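Long-range contact in spherulin-4 (Aspergillus clavatus, PDB 5C5G), which is a glycoside hydrolase domain that probably cleaves the fungal polysaccharide galactosaminogalactan, whose biosynthesis requires its Aspergillus fumigatus counterpart: residues 195-209 and 224-238. Sequence-based numbering, arbitrary orientation.
Sequences RDQLCAVIHSVPTSV and VADEIFITHLETDYY. With EDO (1,2-ethanediol), chain C.
H203 and Y237 lie face to face, their ring planes 3° apart and the centroids 3.7 Å from each other. A chi1 of 55° puts CG of H203 between its backbone N and carbonyl carbon, bringing the ring over Y237. ND1 of H203 and OG of S204 share a hydrogen bond of 2.8 Å, which helps hold the ring's rotation. CD1 of Y237 lies over the centre of the Y238 ring, whose hydroxyl touches V201 CG1 and H203 CD2 and is hydrogen-bonded to E172, a residue that binds N-acetylgalactosamine. The tight part of the contact adjoins this cluster: parallel strands 198-203 and 227-230, their axes 4.7 Å apart at closest approach, are the last two of the eight-stranded (beta/alpha) barrel and form a beta-alpha-beta crossover through helix 212-224. I202 N to F229 O, at 2.9 Å and 171°, is the straightest of their four regular bonds. C199, V201, E227 and F229 face the barrel interior, where Y148, S167 and T39 bind the E227 carboxylate; A200, I202 and I228 pack on V221 of the helix, I230 CG2 on V205 CG2. Past the strands' C-terminal ends, H232 NE2 reaches V209 O at 2.9 Å, with V205 CB over one ring face; solvent enters beside exposed E234, where a water links its O to S204 OG. At the N-terminal ends, R195 NH1 meets D226 OD1 at 3.0 Å from above the carboxylate plane, and NH2 bonds R222 O and K7 O. Only D196 is exposed here, weakly paired with NH1; a water donates to both aspartates' OD1, and R195, with K9 on D226 OD2, probably offsets their closeness.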
# COMPACT_ATOMS: atom_id res chain seq x y z
N ARG A 195 7.62 -14.09 0.83
CA ARG A 195 6.63 -13.25 1.49
C ARG A 195 7.05 -11.78 1.54
O ARG A 195 6.19 -10.90 1.50
CB ARG A 195 6.30 -13.76 2.91
CG ARG A 195 7.47 -13.72 3.88
CD ARG A 195 7.08 -14.21 5.27
NE ARG A 195 6.06 -13.38 5.92
CZ ARG A 195 6.26 -12.16 6.42
NH1 ARG A 195 7.45 -11.58 6.32
NH2 ARG A 195 5.27 -11.51 7.01
N ASP A 196 8.35 -11.50 1.65
CA ASP A 196 8.84 -10.12 1.73
C ASP A 196 8.51 -9.30 0.48
O ASP A 196 8.55 -8.09 0.52
CB ASP A 196 10.35 -10.08 1.98
CG ASP A 196 10.74 -10.55 3.37
OD1 ASP A 196 9.85 -10.77 4.21
OD2 ASP A 196 11.96 -10.68 3.61
N GLN A 197 8.21 -9.97 -0.62
CA GLN A 197 7.86 -9.32 -1.87
C GLN A 197 6.37 -9.04 -2.04
O GLN A 197 6.00 -8.44 -3.04
CB GLN A 197 8.31 -10.20 -3.03
CG GLN A 197 9.78 -10.44 -3.05
CD GLN A 197 10.16 -11.35 -4.18
OE1 GLN A 197 9.82 -12.52 -4.16
NE2 GLN A 197 10.81 -10.81 -5.19
N LEU A 198 5.54 -9.53 -1.12
CA LEU A 198 4.11 -9.67 -1.37
C LEU A 198 3.25 -8.92 -0.38
O LEU A 198 3.54 -8.85 0.83
CB LEU A 198 3.73 -11.14 -1.32
CG LEU A 198 4.55 -12.07 -2.22
CD1 LEU A 198 4.09 -13.51 -2.02
CD2 LEU A 198 4.49 -11.66 -3.67
N CYS A 199 2.16 -8.38 -0.90
CA CYS A 199 1.14 -7.71 -0.11
C CYS A 199 -0.21 -8.33 -0.40
O CYS A 199 -0.50 -8.75 -1.52
CB CYS A 199 1.11 -6.22 -0.46
SG CYS A 199 -0.17 -5.25 0.31
N ALA A 200 -1.05 -8.37 0.63
CA ALA A 200 -2.41 -8.88 0.54
C ALA A 200 -3.38 -7.84 1.05
O ALA A 200 -3.21 -7.31 2.15
CB ALA A 200 -2.56 -10.14 1.35
N VAL A 201 -4.43 -7.61 0.27
CA VAL A 201 -5.51 -6.71 0.61
C VAL A 201 -6.81 -7.51 0.59
O VAL A 201 -7.24 -8.00 -0.47
CB VAL A 201 -5.59 -5.56 -0.40
CG1 VAL A 201 -6.84 -4.72 -0.18
CG2 VAL A 201 -4.36 -4.67 -0.30
N ILE A 202 -7.43 -7.63 1.75
CA ILE A 202 -8.66 -8.40 1.90
C ILE A 202 -9.71 -7.49 2.49
O ILE A 202 -9.60 -7.08 3.64
CB ILE A 202 -8.47 -9.62 2.82
CG1 ILE A 202 -7.29 -10.48 2.35
CG2 ILE A 202 -9.74 -10.46 2.86
CD1 ILE A 202 -6.87 -11.54 3.37
N HIS A 203 -10.75 -7.20 1.72
CA HIS A 203 -11.84 -6.37 2.19
C HIS A 203 -13.11 -7.21 2.31
O HIS A 203 -13.10 -8.41 2.02
CB HIS A 203 -12.03 -5.15 1.30
CG HIS A 203 -12.22 -5.46 -0.15
ND1 HIS A 203 -13.35 -6.06 -0.65
CD2 HIS A 203 -11.42 -5.22 -1.22
CE1 HIS A 203 -13.24 -6.18 -1.97
NE2 HIS A 203 -12.07 -5.67 -2.33
N SER A 204 -14.19 -6.60 2.75
CA SER A 204 -15.49 -7.26 2.81
C SER A 204 -15.44 -8.49 3.71
O SER A 204 -16.16 -9.47 3.49
CB SER A 204 -15.95 -7.64 1.39
OG SER A 204 -15.85 -6.51 0.52
N VAL A 205 -14.63 -8.43 4.75
CA VAL A 205 -14.62 -9.52 5.72
C VAL A 205 -15.92 -9.49 6.54
O VAL A 205 -16.29 -8.44 7.06
CB VAL A 205 -13.43 -9.40 6.66
CG1 VAL A 205 -13.41 -10.56 7.64
CG2 VAL A 205 -12.13 -9.38 5.88
N PRO A 206 -16.64 -10.62 6.63
CA PRO A 206 -17.87 -10.64 7.43
C PRO A 206 -17.58 -10.26 8.87
O PRO A 206 -16.53 -10.61 9.41
CB PRO A 206 -18.32 -12.11 7.37
CG PRO A 206 -17.68 -12.66 6.15
CD PRO A 206 -16.39 -11.92 5.97
N THR A 207 -18.51 -9.57 9.52
CA THR A 207 -18.25 -9.10 10.87
C THR A 207 -18.09 -10.25 11.85
O THR A 207 -17.49 -10.07 12.91
CB THR A 207 -19.32 -8.13 11.36
OG1 THR A 207 -20.60 -8.74 11.21
CG2 THR A 207 -19.29 -6.83 10.56
N SER A 208 -18.58 -11.44 11.50
CA SER A 208 -18.43 -12.61 12.35
C SER A 208 -16.99 -13.13 12.42
O SER A 208 -16.65 -13.92 13.30
CB SER A 208 -19.37 -13.72 11.86
OG SER A 208 -19.16 -13.98 10.48
N VAL A 209 -16.15 -12.69 11.49
CA VAL A 209 -14.73 -12.97 11.58
C VAL A 209 -14.14 -11.95 12.55
O VAL A 209 -13.61 -10.91 12.16
CB VAL A 209 -14.04 -12.93 10.22
CG1 VAL A 209 -12.56 -13.30 10.37
CG2 VAL A 209 -14.74 -13.86 9.25
N VAL A 224 2.39 -15.51 4.67
CA VAL A 224 2.60 -15.47 3.23
C VAL A 224 2.79 -14.07 2.65
O VAL A 224 3.22 -13.96 1.50
CB VAL A 224 1.47 -16.20 2.45
CG1 VAL A 224 1.48 -17.67 2.77
CG2 VAL A 224 0.12 -15.60 2.75
N ALA A 225 2.50 -13.02 3.41
CA ALA A 225 2.58 -11.66 2.89
C ALA A 225 3.15 -10.71 3.93
O ALA A 225 2.66 -10.65 5.06
CB ALA A 225 1.21 -11.17 2.47
N ASP A 226 4.18 -9.96 3.55
CA ASP A 226 4.86 -9.06 4.47
C ASP A 226 4.16 -7.72 4.62
O ASP A 226 4.56 -6.94 5.47
CB ASP A 226 6.29 -8.84 4.01
CG ASP A 226 7.15 -8.13 5.03
OD1 ASP A 226 7.26 -8.63 6.17
OD2 ASP A 226 7.75 -7.08 4.68
N GLU A 227 3.12 -7.45 3.82
CA GLU A 227 2.30 -6.25 4.00
C GLU A 227 0.85 -6.66 3.85
O GLU A 227 0.54 -7.42 2.95
CB GLU A 227 2.65 -5.13 3.02
CG GLU A 227 4.15 -4.97 2.82
CD GLU A 227 4.62 -3.58 2.47
OE1 GLU A 227 3.92 -2.60 2.83
OE2 GLU A 227 5.70 -3.47 1.86
N ILE A 228 -0.01 -6.19 4.75
CA ILE A 228 -1.38 -6.67 4.83
C ILE A 228 -2.35 -5.54 5.16
O ILE A 228 -2.09 -4.74 6.06
CB ILE A 228 -1.52 -7.73 5.93
CG1 ILE A 228 -0.54 -8.89 5.70
CG2 ILE A 228 -2.95 -8.22 6.03
CD1 ILE A 228 -0.48 -9.87 6.84
N PHE A 229 -3.48 -5.51 4.45
CA PHE A 229 -4.63 -4.70 4.83
C PHE A 229 -5.83 -5.63 4.89
O PHE A 229 -6.09 -6.38 3.95
CB PHE A 229 -4.91 -3.63 3.78
CG PHE A 229 -6.06 -2.72 4.12
CD1 PHE A 229 -6.02 -1.92 5.25
CD2 PHE A 229 -7.17 -2.63 3.29
CE1 PHE A 229 -7.10 -1.06 5.55
CE2 PHE A 229 -8.23 -1.78 3.59
CZ PHE A 229 -8.18 -1.00 4.70
N ILE A 230 -6.55 -5.60 6.02
CA ILE A 230 -7.77 -6.37 6.20
C ILE A 230 -8.83 -5.41 6.71
O ILE A 230 -8.57 -4.65 7.64
CB ILE A 230 -7.58 -7.51 7.20
CG1 ILE A 230 -6.67 -8.57 6.57
CG2 ILE A 230 -8.93 -8.14 7.58
CD1 ILE A 230 -6.19 -9.65 7.55
N THR A 231 -10.02 -5.43 6.10
CA THR A 231 -11.12 -4.61 6.56
C THR A 231 -12.44 -5.31 6.41
O THR A 231 -12.66 -6.13 5.51
CB THR A 231 -11.16 -3.27 5.84
OG1 THR A 231 -12.26 -2.52 6.38
CG2 THR A 231 -11.33 -3.41 4.34
N HIS A 232 -13.33 -5.00 7.34
CA HIS A 232 -14.68 -5.54 7.36
C HIS A 232 -15.66 -4.68 6.57
O HIS A 232 -16.82 -5.02 6.50
CB HIS A 232 -15.13 -5.72 8.81
CG HIS A 232 -14.33 -6.75 9.55
ND1 HIS A 232 -13.07 -6.49 10.05
CD2 HIS A 232 -14.61 -8.04 9.85
CE1 HIS A 232 -12.62 -7.59 10.65
NE2 HIS A 232 -13.53 -8.54 10.53
N LEU A 233 -15.21 -3.56 6.00
CA LEU A 233 -16.10 -2.79 5.12
C LEU A 233 -16.29 -3.50 3.77
O LEU A 233 -15.32 -4.00 3.18
CB LEU A 233 -15.54 -1.39 4.88
CG LEU A 233 -15.41 -0.46 6.09
CD1 LEU A 233 -14.98 0.93 5.69
CD2 LEU A 233 -16.70 -0.40 6.90
N GLU A 234 -17.51 -3.49 3.26
CA GLU A 234 -17.80 -4.06 1.95
C GLU A 234 -18.11 -2.97 0.92
O GLU A 234 -18.26 -3.28 -0.25
CB GLU A 234 -18.95 -5.08 2.01
CG GLU A 234 -20.23 -4.58 2.61
CD GLU A 234 -21.21 -5.71 2.88
OE1 GLU A 234 -20.94 -6.86 2.47
OE2 GLU A 234 -22.25 -5.46 3.52
N THR A 235 -18.20 -1.73 1.39
CA THR A 235 -18.41 -0.55 0.55
C THR A 235 -17.44 0.51 1.02
O THR A 235 -17.24 0.67 2.23
CB THR A 235 -19.84 -0.03 0.70
OG1 THR A 235 -20.75 -1.07 0.37
CG2 THR A 235 -20.10 1.18 -0.20
N ASP A 236 -16.82 1.23 0.09
CA ASP A 236 -15.90 2.32 0.44
C ASP A 236 -14.80 1.83 1.36
O ASP A 236 -14.38 2.52 2.31
CB ASP A 236 -16.65 3.50 1.04
CG ASP A 236 -17.57 4.16 0.05
OD1 ASP A 236 -17.17 4.30 -1.12
OD2 ASP A 236 -18.68 4.55 0.46
N TYR A 237 -14.30 0.64 1.06
CA TYR A 237 -13.34 -0.03 1.93
C TYR A 237 -11.95 0.58 1.94
O TYR A 237 -11.14 0.19 2.79
CB TYR A 237 -13.27 -1.54 1.62
CG TYR A 237 -13.51 -1.92 0.17
CD1 TYR A 237 -12.56 -1.68 -0.82
CD2 TYR A 237 -14.70 -2.52 -0.20
CE1 TYR A 237 -12.81 -2.02 -2.12
CE2 TYR A 237 -14.95 -2.88 -1.49
CZ TYR A 237 -14.00 -2.63 -2.45
OH TYR A 237 -14.26 -2.99 -3.75
N TYR A 238 -11.65 1.53 1.05
CA TYR A 238 -10.40 2.29 1.12
C TYR A 238 -10.65 3.73 1.51
O TYR A 238 -9.72 4.53 1.54
CB TYR A 238 -9.64 2.25 -0.21
CG TYR A 238 -9.44 0.85 -0.76
CD1 TYR A 238 -9.11 -0.20 0.07
CD2 TYR A 238 -9.57 0.61 -2.12
CE1 TYR A 238 -8.93 -1.48 -0.44
CE2 TYR A 238 -9.38 -0.66 -2.64
CZ TYR A 238 -9.06 -1.70 -1.79
OH TYR A 238 -8.89 -2.98 -2.29
C1 EDO C . -7.61 2.81 4.71
O1 EDO C . -8.71 3.51 4.14
C2 EDO C . -7.84 2.75 6.21
O2 EDO C . -8.93 1.87 6.49
O HOH W 1 10.22 -9.43 6.61
O HOH W 2 -17.67 -5.77 -1.21